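Local atomic coordinates of hypothetical sugar ABC-transporter sugar binding protein (Arthrobacter globiformis, PDB entry 7BVT), a protein that probably binds cyclic alpha-maltosyl-(1→6)-maltose as the extracellular solute-binding component of a bacterial sugar ABC transporter. Residues Y187-D192 with S243-W248; G196-F201 with L382-E387. All coordinates share one frame; numbering follows the deposited sequence.

Overall arrangement
Contact 1 packs two loops, 187-192 and 243-248, near the protein surface, whereas contact 2 is a buried crossing of helices 195-207 and 377-392. Their centres lie about 10 Å apart and they touch directly: Tyr-187 CD1 comes to 3.4 Å from Gly-196 C, and Thr-188 O to 3.6 Å from Leu-197 CD1. Both adjoin the glycan pocket. Tyr-187 from contact 1 and Gly-196, Trp-199 and Asn-200 from contact 2 belong to it, and the side chain of Tyr-187 approaches a glucose unit to about 4 Å. Loop 187-192 leads into helix 195-207, so contact 1 lies against the N-terminal end of the helix that contact 2 crosses.

Contact 1. Residues Y187-D192 with S243-W248; sequences YTQAGD and SPYAKW
The phenol ring of Tyr-187 overlaps the indole of Trp-248, placing CD2 over the centre of one indole face, 3.5 Å from Trp-248 CD2. The rings are inclined at 43°, so one side of the phenol comes down on the indole while the rest tilts off it. Trp-248 CG lies anti to its backbone N (chi1 177°), which swings the indole toward loop 187-192; its CE3 also packs 3.7 Å from Tyr-187 N. Tyr-187 belongs to the glycan pocket and touches a glucose unit, giving the indole a second-shell position.

Farther along, Thr-188 faces the type II turn formed by Pro-244 to Lys-247. Its OG1 donates to a water 2.7 Å away; that water in turn donates to Pro-244 O and accepts from Lys-247 N, tying the threonine to both ends of the turn. The same OG1 lies 3.4 Å from Tyr-245 CD1. Gln-189 reaches across to the turn with an extended chain and lays its amide beside Ala-246, OE1 3.4 Å from Ala-246 CB. A second water bridges the loops, donating to Gln-189 OE1 at 2.6 Å and accepting from Trp-248 N at 3.2 Å. The Ala-246 methyl also sits over one face of the Tyr-245 ring, offset toward its rim.

Helix 377-392 lies against both loops: Glu-389 accepts hydrogen bonds from Tyr-245 OH and Ala-190 N, and Leu-392 touches Thr-188. Ile-238 of helix 225-239 also packs on Thr-188, while Trp-248 rests against Ala-259 and Glu-261 of strand 258-262.

Contact 2. Residues G196-F201 with L382-E387; sequences GLTWNF and LAFAQE. With GLC (alpha-D-glucopyranose), chain B; GLC (alpha-D-glucopyranose), chain C.
Phe-384 presents the edge of its ring to helix 195-207, with CD2 3.5 Å from Thr-198 OG1 and CZ 3.7 Å from Phe-201 CD2. With chi1 at 180° the ring extends away from the backbone N and out from helix 377-392, running obliquely across Thr-198 and nearly at right angles to the Phe-201 side chain. The Phe-201 and Phe-384 planes meet at 50°, and Phe-212 and Phe-222 add edge-to-face partners for Phe-384.

Ala-385 marks the closest backbone approach, opposite Thr-198. Its methyl lies 3.5 Å from Thr-198 OG1 and 4.2 Å from Leu-197 CB, while Leu-197 CD1 reaches Ala-385 O at 3.7 Å. Thr-198 OG1 is hydrogen-bonded to Gly-194 O, one turn back, with a weak second bond to Ser-381 OG of helix 377-392, which provides for this buried hydroxyl. With Ala-385 at the crossing point, the segment axes pass 8.8 Å apart at 87°.

Trp-199 projects from helix 195-207 to the sugar: NE1 donates to O6 of the chain B glucose in a nearly straight 3.1 Å bond, while C6 of the chain C glucose lies over one indole face. Such aromatic packing against sugar is characteristic of carbohydrate-binding pockets in solute-binding proteins of ABC transporters.

Contact 1. Residues Y187-D192 with S243-W248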
ATOM      1  N   TYR A 187      -5.121  12.326   7.529  1.00 20.01           N
ATOM      2  CA  TYR A 187      -5.472  11.141   8.337  1.00 20.26           C
ATOM      3  C   TYR A 187      -4.771  11.310   9.676  1.00 20.48           C
ATOM      4  O   TYR A 187      -3.644  10.859   9.843  1.00 21.57           O
ATOM      5  CB  TYR A 187      -5.126   9.862   7.577  1.00 19.95           C
ATOM      6  CG  TYR A 187      -5.966   8.681   7.971  1.00 23.91           C
ATOM      7  CD1 TYR A 187      -5.862   8.127   9.246  1.00 25.17           C
ATOM      8  CD2 TYR A 187      -6.886   8.146   7.091  1.00 24.91           C
ATOM      9  CE1 TYR A 187      -6.650   7.063   9.633  1.00 26.22           C
ATOM     10  CE2 TYR A 187      -7.673   7.065   7.461  1.00 25.74           C
ATOM     11  CZ  TYR A 187      -7.551   6.533   8.736  1.00 29.86           C
ATOM     12  OH  TYR A 187      -8.331   5.482   9.144  1.00 37.79           O
ATOM     13  N   THR A 188      -5.413  12.020  10.619  1.00 20.72           N
ATOM     14  CA  THR A 188      -4.710  12.569  11.792  1.00 21.87           C
ATOM     15  C   THR A 188      -4.960  11.756  13.062  1.00 22.83           C
ATOM     16  O   THR A 188      -4.288  12.094  14.019  1.00 23.16           O
ATOM     17  CB  THR A 188      -5.124  14.020  12.062  1.00 22.12           C
ATOM     18  OG1 THR A 188      -6.533  14.089  12.270  1.00 23.44           O
ATOM     19  CG2 THR A 188      -4.796  14.971  10.938  1.00 21.40           C
ATOM     20  N   GLN A 189      -5.846  10.757  13.059  1.00 24.91           N
ATOM     21  CA  GLN A 189      -6.051   9.936  14.280  1.00 26.66           C
ATOM     22  C   GLN A 189      -5.492   8.511  14.124  1.00 24.73           C
ATOM     23  O   GLN A 189      -5.814   7.806  13.137  1.00 26.87           O
ATOM     24  CB  GLN A 189      -7.527   9.907  14.628  1.00 29.14           C
ATOM     25  CG  GLN A 189      -8.028  11.297  14.980  1.00 33.13           C
ATOM     26  CD  GLN A 189      -9.486  11.237  15.355  1.00 33.40           C
ATOM     27  OE1 GLN A 189     -10.356  11.396  14.509  1.00 34.32           O
ATOM     28  NE2 GLN A 189      -9.735  10.878  16.605  1.00 31.71           N
ATOM     29  N   ALA A 190      -4.691   8.110  15.107  1.00 27.46           N
ATOM     30  CA  ALA A 190      -4.021   6.782  15.144  1.00 28.11           C
ATOM     31  C   ALA A 190      -5.056   5.648  15.045  1.00 29.65           C
ATOM     32  O   ALA A 190      -4.812   4.694  14.318  1.00 29.43           O
ATOM     33  CB  ALA A 190      -3.157   6.702  16.374  1.00 27.83           C
ATOM     34  N   GLY A 191      -6.184   5.719  15.741  1.00 32.25           N
ATOM     35  CA  GLY A 191      -7.087   4.550  15.785  1.00 32.34           C
ATOM     36  C   GLY A 191      -6.400   3.314  16.379  1.00 30.59           C
ATOM     37  O   GLY A 191      -5.419   3.454  17.146  1.00 32.34           O
ATOM     38  N   ASP A 192      -6.935   2.134  16.073  1.00 35.83           N
ATOM     39  CA  ASP A 192      -6.538   0.846  16.689  1.00 37.55           C
ATOM     40  C   ASP A 192      -5.097   0.491  16.312  1.00 35.68           C
ATOM     41  O   ASP A 192      -4.380   0.073  17.205  1.00 34.87           O
ATOM     42  CB  ASP A 192      -7.455  -0.298  16.249  1.00 40.80           C
ATOM     43  CG  ASP A 192      -8.845  -0.240  16.862  1.00 47.55           C
ATOM     44  OD1 ASP A 192      -8.984   0.359  17.970  1.00 45.66           O
ATOM     45  OD2 ASP A 192      -9.783  -0.775  16.213  1.00 51.58           O
ATOM     46  N   SER A 243      -6.776  21.671   6.726  1.00 21.64           N
ATOM     47  CA  SER A 243      -6.916  20.225   7.056  1.00 23.32           C
ATOM     48  C   SER A 243      -7.214  20.045   8.541  1.00 23.98           C
ATOM     49  O   SER A 243      -6.278  19.842   9.306  1.00 22.98           O
ATOM     50  CB  SER A 243      -5.601  19.528   6.734  1.00 20.16           C
ATOM     51  OG  SER A 243      -5.267  19.768   5.380  1.00 19.72           O
ATOM     52  N   PRO A 244      -8.459  20.223   9.023  1.00 23.73           N
ATOM     53  CA  PRO A 244      -8.670  20.179  10.457  1.00 25.62           C
ATOM     54  C   PRO A 244      -8.250  18.849  11.065  1.00 23.03           C
ATOM     55  O   PRO A 244      -8.379  17.824  10.460  1.00 22.60           O
ATOM     56  CB  PRO A 244     -10.184  20.424  10.625  1.00 26.31           C
ATOM     57  CG  PRO A 244     -10.539  21.223   9.397  1.00 28.56           C
ATOM     58  CD  PRO A 244      -9.675  20.635   8.295  1.00 26.39           C
ATOM     59  N   TYR A 245      -7.860  18.925  12.324  1.00 24.58           N
ATOM     60  CA  TYR A 245      -7.573  17.745  13.169  1.00 24.44           C
ATOM     61  C   TYR A 245      -8.838  16.936  13.405  1.00 25.55           C
ATOM     62  O   TYR A 245      -9.931  17.520  13.617  1.00 27.31           O
ATOM     63  CB  TYR A 245      -6.956  18.166  14.504  1.00 26.39           C
ATOM     64  CG  TYR A 245      -6.818  16.993  15.445  1.00 28.70           C
ATOM     65  CD1 TYR A 245      -5.996  15.929  15.125  1.00 27.90           C
ATOM     66  CD2 TYR A 245      -7.530  16.930  16.634  1.00 29.64           C
ATOM     67  CE1 TYR A 245      -5.850  14.848  15.986  1.00 27.76           C
ATOM     68  CE2 TYR A 245      -7.425  15.842  17.488  1.00 30.22           C
ATOM     69  CZ  TYR A 245      -6.561  14.810  17.180  1.00 34.52           C
ATOM     70  OH  TYR A 245      -6.470  13.735  18.028  1.00 29.41           O
ATOM     71  N   ALA A 246      -8.707  15.612  13.354  1.00 28.22           N
ATOM     72  CA  ALA A 246      -9.792  14.642  13.652  1.00 27.98           C
ATOM     73  C   ALA A 246     -11.018  14.890  12.757  1.00 29.06           C
ATOM     74  O   ALA A 246     -12.184  14.763  13.228  1.00 32.70           O
ATOM     75  CB  ALA A 246     -10.120  14.703  15.134  1.00 31.71           C
ATOM     76  N   LYS A 247     -10.803  15.151  11.478  1.00 27.45           N
ATOM     77  CA  LYS A 247     -11.880  15.420  10.487  1.00 27.92           C
ATOM     78  C   LYS A 247     -11.641  14.605   9.220  1.00 25.53           C
ATOM     79  O   LYS A 247     -12.056  15.038   8.152  1.00 26.24           O
ATOM     80  CB  LYS A 247     -11.936  16.914  10.150  1.00 31.79           C
ATOM     81  CG  LYS A 247     -12.519  17.797  11.251  1.00 41.39           C
ATOM     82  CD  LYS A 247     -13.881  17.365  11.739  1.00 44.45           C
ATOM     83  CE  LYS A 247     -14.904  17.277  10.634  1.00 47.32           C
ATOM     84  NZ  LYS A 247     -16.281  17.199  11.185  1.00 56.19           N
ATOM     85  N   TRP A 248     -11.016  13.443   9.325  1.00 26.44           N
ATOM     86  CA  TRP A 248     -10.877  12.549   8.144  1.00 26.01           C
ATOM     87  C   TRP A 248     -12.270  12.237   7.593  1.00 27.42           C
ATOM     88  O   TRP A 248     -13.169  11.984   8.397  1.00 28.44           O
ATOM     89  CB  TRP A 248     -10.116  11.262   8.482  1.00 28.00           C
ATOM     90  CG  TRP A 248     -10.054  10.352   7.293  1.00 24.76           C
ATOM     91  CD1 TRP A 248     -10.823   9.255   7.018  1.00 26.39           C
ATOM     92  CD2 TRP A 248      -9.230  10.547   6.139  1.00 23.80           C
ATOM     93  NE1 TRP A 248     -10.514   8.732   5.782  1.00 25.75           N
ATOM     94  CE2 TRP A 248      -9.551   9.534   5.208  1.00 25.18           C
ATOM     95  CE3 TRP A 248      -8.248  11.479   5.801  1.00 23.92           C
ATOM     96  CZ2 TRP A 248      -8.881   9.408   3.987  1.00 24.96           C
ATOM     97  CZ3 TRP A 248      -7.624  11.382   4.575  1.00 26.22           C
ATOM     98  CH2 TRP A 248      -7.914  10.344   3.694  1.00 23.22           C
TER
HETATM   99  O   HOH W   1      -8.088  15.095  10.274  1.00 23.02           O
HETATM  100  O   HOH W   2     -10.612  11.674  11.905  1.00 31.50           O

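Contact 2. Residues G196-F201 with L382-E387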
ATOM      1  N   GLY A 196      -3.355   4.156   9.318  1.00 22.65           N
ATOM      2  CA  GLY A 196      -3.859   5.283   8.513  1.00 20.50           C
ATOM      3  C   GLY A 196      -2.943   6.491   8.654  1.00 20.16           C
ATOM      4  O   GLY A 196      -2.562   7.081   7.657  1.00 19.36           O
ATOM      5  N   LEU A 197      -2.609   6.899   9.860  1.00 18.94           N
ATOM      6  CA  LEU A 197      -1.729   8.071  10.062  1.00 18.94           C
ATOM      7  C   LEU A 197      -0.347   7.735   9.518  1.00 17.86           C
ATOM      8  O   LEU A 197       0.171   8.476   8.674  1.00 17.04           O
ATOM      9  CB  LEU A 197      -1.700   8.436  11.554  1.00 20.08           C
ATOM     10  CG  LEU A 197      -0.989   9.721  11.941  1.00 20.14           C
ATOM     11  CD1 LEU A 197      -1.366  10.161  13.369  1.00 20.93           C
ATOM     12  CD2 LEU A 197       0.512   9.581  11.867  1.00 21.88           C
ATOM     13  N   THR A 198       0.262   6.649   9.993  1.00 17.22           N
ATOM     14  CA  THR A 198       1.662   6.336   9.680  1.00 16.73           C
ATOM     15  C   THR A 198       1.858   6.238   8.170  1.00 16.14           C
ATOM     16  O   THR A 198       2.805   6.828   7.661  1.00 16.77           O
ATOM     17  CB  THR A 198       2.111   5.058  10.384  1.00 17.29           C
ATOM     18  OG1 THR A 198       1.979   5.309  11.775  1.00 17.43           O
ATOM     19  CG2 THR A 198       3.501   4.642   9.988  1.00 17.65           C
ATOM     20  N   TRP A 199       1.030   5.493   7.461  1.00 16.47           N
ATOM     21  CA  TRP A 199       1.336   5.163   6.051  1.00 16.37           C
ATOM     22  C   TRP A 199       0.995   6.361   5.155  1.00 16.13           C
ATOM     23  O   TRP A 199       1.652   6.522   4.128  1.00 16.58           O
ATOM     24  CB  TRP A 199       0.696   3.843   5.664  1.00 16.82           C
ATOM     25  CG  TRP A 199      -0.483   3.827   4.751  1.00 16.81           C
ATOM     26  CD1 TRP A 199      -1.699   4.407   4.944  1.00 20.66           C
ATOM     27  CD2 TRP A 199      -0.580   3.111   3.512  1.00 18.87           C
ATOM     28  NE1 TRP A 199      -2.522   4.140   3.877  1.00 20.36           N
ATOM     29  CE2 TRP A 199      -1.872   3.337   2.994  1.00 21.00           C
ATOM     30  CE3 TRP A 199       0.300   2.313   2.786  1.00 18.63           C
ATOM     31  CZ2 TRP A 199      -2.303   2.740   1.806  1.00 20.16           C
ATOM     32  CZ3 TRP A 199      -0.122   1.739   1.608  1.00 19.27           C
ATOM     33  CH2 TRP A 199      -1.380   2.009   1.100  1.00 18.94           C
ATOM     34  N   ASN A 200       0.083   7.230   5.579  1.00 15.80           N
ATOM     35  CA  ASN A 200      -0.123   8.517   4.868  1.00 16.04           C
ATOM     36  C   ASN A 200       1.055   9.454   5.108  1.00 17.43           C
ATOM     37  O   ASN A 200       1.499  10.133   4.150  1.00 16.69           O
ATOM     38  CB  ASN A 200      -1.458   9.128   5.289  1.00 17.58           C
ATOM     39  CG  ASN A 200      -2.638   8.550   4.542  1.00 18.28           C
ATOM     40  OD1 ASN A 200      -3.457   7.807   5.120  1.00 20.00           O
ATOM     41  ND2 ASN A 200      -2.689   8.830   3.268  1.00 15.58           N
ATOM     42  N   PHE A 201       1.550   9.523   6.341  1.00 16.06           N
ATOM     43  CA  PHE A 201       2.696  10.372   6.672  1.00 16.18           C
ATOM     44  C   PHE A 201       3.957   9.899   5.953  1.00 15.55           C
ATOM     45  O   PHE A 201       4.743  10.730   5.489  1.00 16.11           O
ATOM     46  CB  PHE A 201       2.923  10.384   8.186  1.00 15.37           C
ATOM     47  CG  PHE A 201       4.036  11.305   8.569  1.00 14.69           C
ATOM     48  CD1 PHE A 201       3.845  12.679   8.650  1.00 17.00           C
ATOM     49  CD2 PHE A 201       5.302  10.814   8.777  1.00 15.84           C
ATOM     50  CE1 PHE A 201       4.910  13.523   8.922  1.00 17.20           C
ATOM     51  CE2 PHE A 201       6.343  11.644   9.091  1.00 17.96           C
ATOM     52  CZ  PHE A 201       6.159  13.001   9.164  1.00 17.79           C
ATOM     53  N   LEU A 382       2.064   1.874  15.500  1.00 21.64           N
ATOM     54  CA  LEU A 382       1.188   2.442  16.554  1.00 23.53           C
ATOM     55  C   LEU A 382       1.988   3.364  17.467  1.00 19.97           C
ATOM     56  O   LEU A 382       1.465   4.449  17.725  1.00 22.79           O
ATOM     57  CB  LEU A 382       0.548   1.306  17.344  1.00 22.61           C
ATOM     58  CG  LEU A 382      -0.549   1.737  18.314  1.00 27.84           C
ATOM     59  CD1 LEU A 382      -1.640   2.585  17.671  1.00 26.89           C
ATOM     60  CD2 LEU A 382      -1.136   0.479  18.958  1.00 30.73           C
ATOM     61  N   ALA A 383       3.212   2.991  17.870  1.00 19.40           N
ATOM     62  CA  ALA A 383       4.032   3.832  18.781  1.00 20.49           C
ATOM     63  C   ALA A 383       4.289   5.173  18.078  1.00 22.04           C
ATOM     64  O   ALA A 383       4.128   6.242  18.689  1.00 21.91           O
ATOM     65  CB  ALA A 383       5.313   3.197  19.190  1.00 22.93           C
ATOM     66  N   PHE A 384       4.609   5.091  16.790  1.00 20.68           N
ATOM     67  CA  PHE A 384       4.904   6.275  15.961  1.00 19.74           C
ATOM     68  C   PHE A 384       3.669   7.135  15.892  1.00 18.77           C
ATOM     69  O   PHE A 384       3.790   8.344  16.172  1.00 19.16           O
ATOM     70  CB  PHE A 384       5.339   5.864  14.553  1.00 18.08           C
ATOM     71  CG  PHE A 384       5.655   7.005  13.634  1.00 16.63           C
ATOM     72  CD1 PHE A 384       6.879   7.654  13.684  1.00 16.84           C
ATOM     73  CD2 PHE A 384       4.764   7.329  12.624  1.00 18.44           C
ATOM     74  CE1 PHE A 384       7.156   8.671  12.781  1.00 17.04           C
ATOM     75  CE2 PHE A 384       5.045   8.346  11.748  1.00 17.50           C
ATOM     76  CZ  PHE A 384       6.209   9.049  11.852  1.00 15.77           C
ATOM     77  N   ALA A 385       2.540   6.572  15.467  1.00 19.47           N
ATOM     78  CA  ALA A 385       1.307   7.321  15.194  1.00 18.87           C
ATOM     79  C   ALA A 385       0.834   8.035  16.471  1.00 20.42           C
ATOM     80  O   ALA A 385       0.422   9.192  16.403  1.00 21.48           O
ATOM     81  CB  ALA A 385       0.242   6.396  14.638  1.00 18.97           C
ATOM     82  N   GLN A 386       0.930   7.371  17.631  1.00 21.25           N
ATOM     83  CA  GLN A 386       0.426   7.989  18.884  1.00 23.35           C
ATOM     84  C   GLN A 386       1.258   9.218  19.234  1.00 22.82           C
ATOM     85  O   GLN A 386       0.707  10.178  19.783  1.00 22.99           O
ATOM     86  CB  GLN A 386       0.338   6.948  20.000  1.00 26.04           C
ATOM     87  CG  GLN A 386      -0.831   6.012  19.739  1.00 31.21           C
ATOM     88  CD  GLN A 386      -0.924   4.910  20.761  1.00 40.66           C
ATOM     89  OE1 GLN A 386       0.088   4.462  21.316  1.00 42.44           O
ATOM     90  NE2 GLN A 386      -2.150   4.447  20.956  1.00 40.10           N
ATOM     91  N   GLU A 387       2.549   9.207  18.973  1.00 19.78           N
ATOM     92  CA  GLU A 387       3.393  10.350  19.338  1.00 20.83           C
ATOM     93  C   GLU A 387       3.154  11.453  18.323  1.00 23.84           C
ATOM     94  O   GLU A 387       3.092  12.627  18.710  1.00 21.06           O
ATOM     95  CB  GLU A 387       4.858   9.985  19.446  1.00 22.96           C
ATOM     96  CG  GLU A 387       5.156   9.063  20.596  1.00 24.30           C
ATOM     97  CD  GLU A 387       4.989   9.659  21.981  1.00 32.27           C
ATOM     98  OE1 GLU A 387       4.612  10.837  22.095  1.00 27.70           O
ATOM     99  OE2 GLU A 387       5.312   8.939  22.980  1.00 39.56           O
TER
HETATM  100  C1  GLC B   3      -4.811   2.395   6.546  1.00 29.33           C
HETATM  101  C2  GLC B   3      -5.917   2.386   7.616  1.00 31.73           C
HETATM  102  C3  GLC B   3      -7.250   2.144   6.909  1.00 35.14           C
HETATM  103  C4  GLC B   3      -7.523   3.220   5.841  1.00 33.53           C
HETATM  104  C5  GLC B   3      -6.293   3.478   4.924  1.00 30.45           C
HETATM  105  C6  GLC B   3      -6.345   4.869   4.339  1.00 29.38           C
HETATM  106  O2  GLC B   3      -5.654   1.336   8.568  1.00 33.65           O
HETATM  107  O3  GLC B   3      -8.327   2.117   7.865  1.00 34.94           O
HETATM  108  O4  GLC B   3      -8.649   2.782   5.065  1.00 32.21           O
HETATM  109  O5  GLC B   3      -5.035   3.494   5.669  1.00 26.96           O
HETATM  110  O6  GLC B   3      -5.431   4.887   3.244  1.00 29.78           O
HETATM  111  C1  GLC C   2      -4.446  -0.958   2.076  1.00 26.87           C
HETATM  112  C2  GLC C   2      -3.162  -1.647   1.732  1.00 25.75           C
HETATM  113  C3  GLC C   2      -2.455  -2.099   2.985  1.00 25.80           C
HETATM  114  C4  GLC C   2      -2.288  -0.879   3.906  1.00 24.40           C
HETATM  115  C5  GLC C   2      -3.659  -0.319   4.260  1.00 24.92           C
HETATM  116  C6  GLC C   2      -3.522   0.927   5.153  1.00 26.69           C
HETATM  117  O2  GLC C   2      -3.455  -2.657   0.784  1.00 25.85           O
HETATM  118  O3  GLC C   2      -1.201  -2.703   2.624  1.00 25.47           O
HETATM  119  O4  GLC C   2      -1.653  -1.222   5.122  1.00 26.87           O
HETATM  120  O5  GLC C   2      -4.280   0.095   3.068  1.00 24.65           O
HETATM  121  O6  GLC C   2      -4.758   1.109   5.839  1.00 28.65           O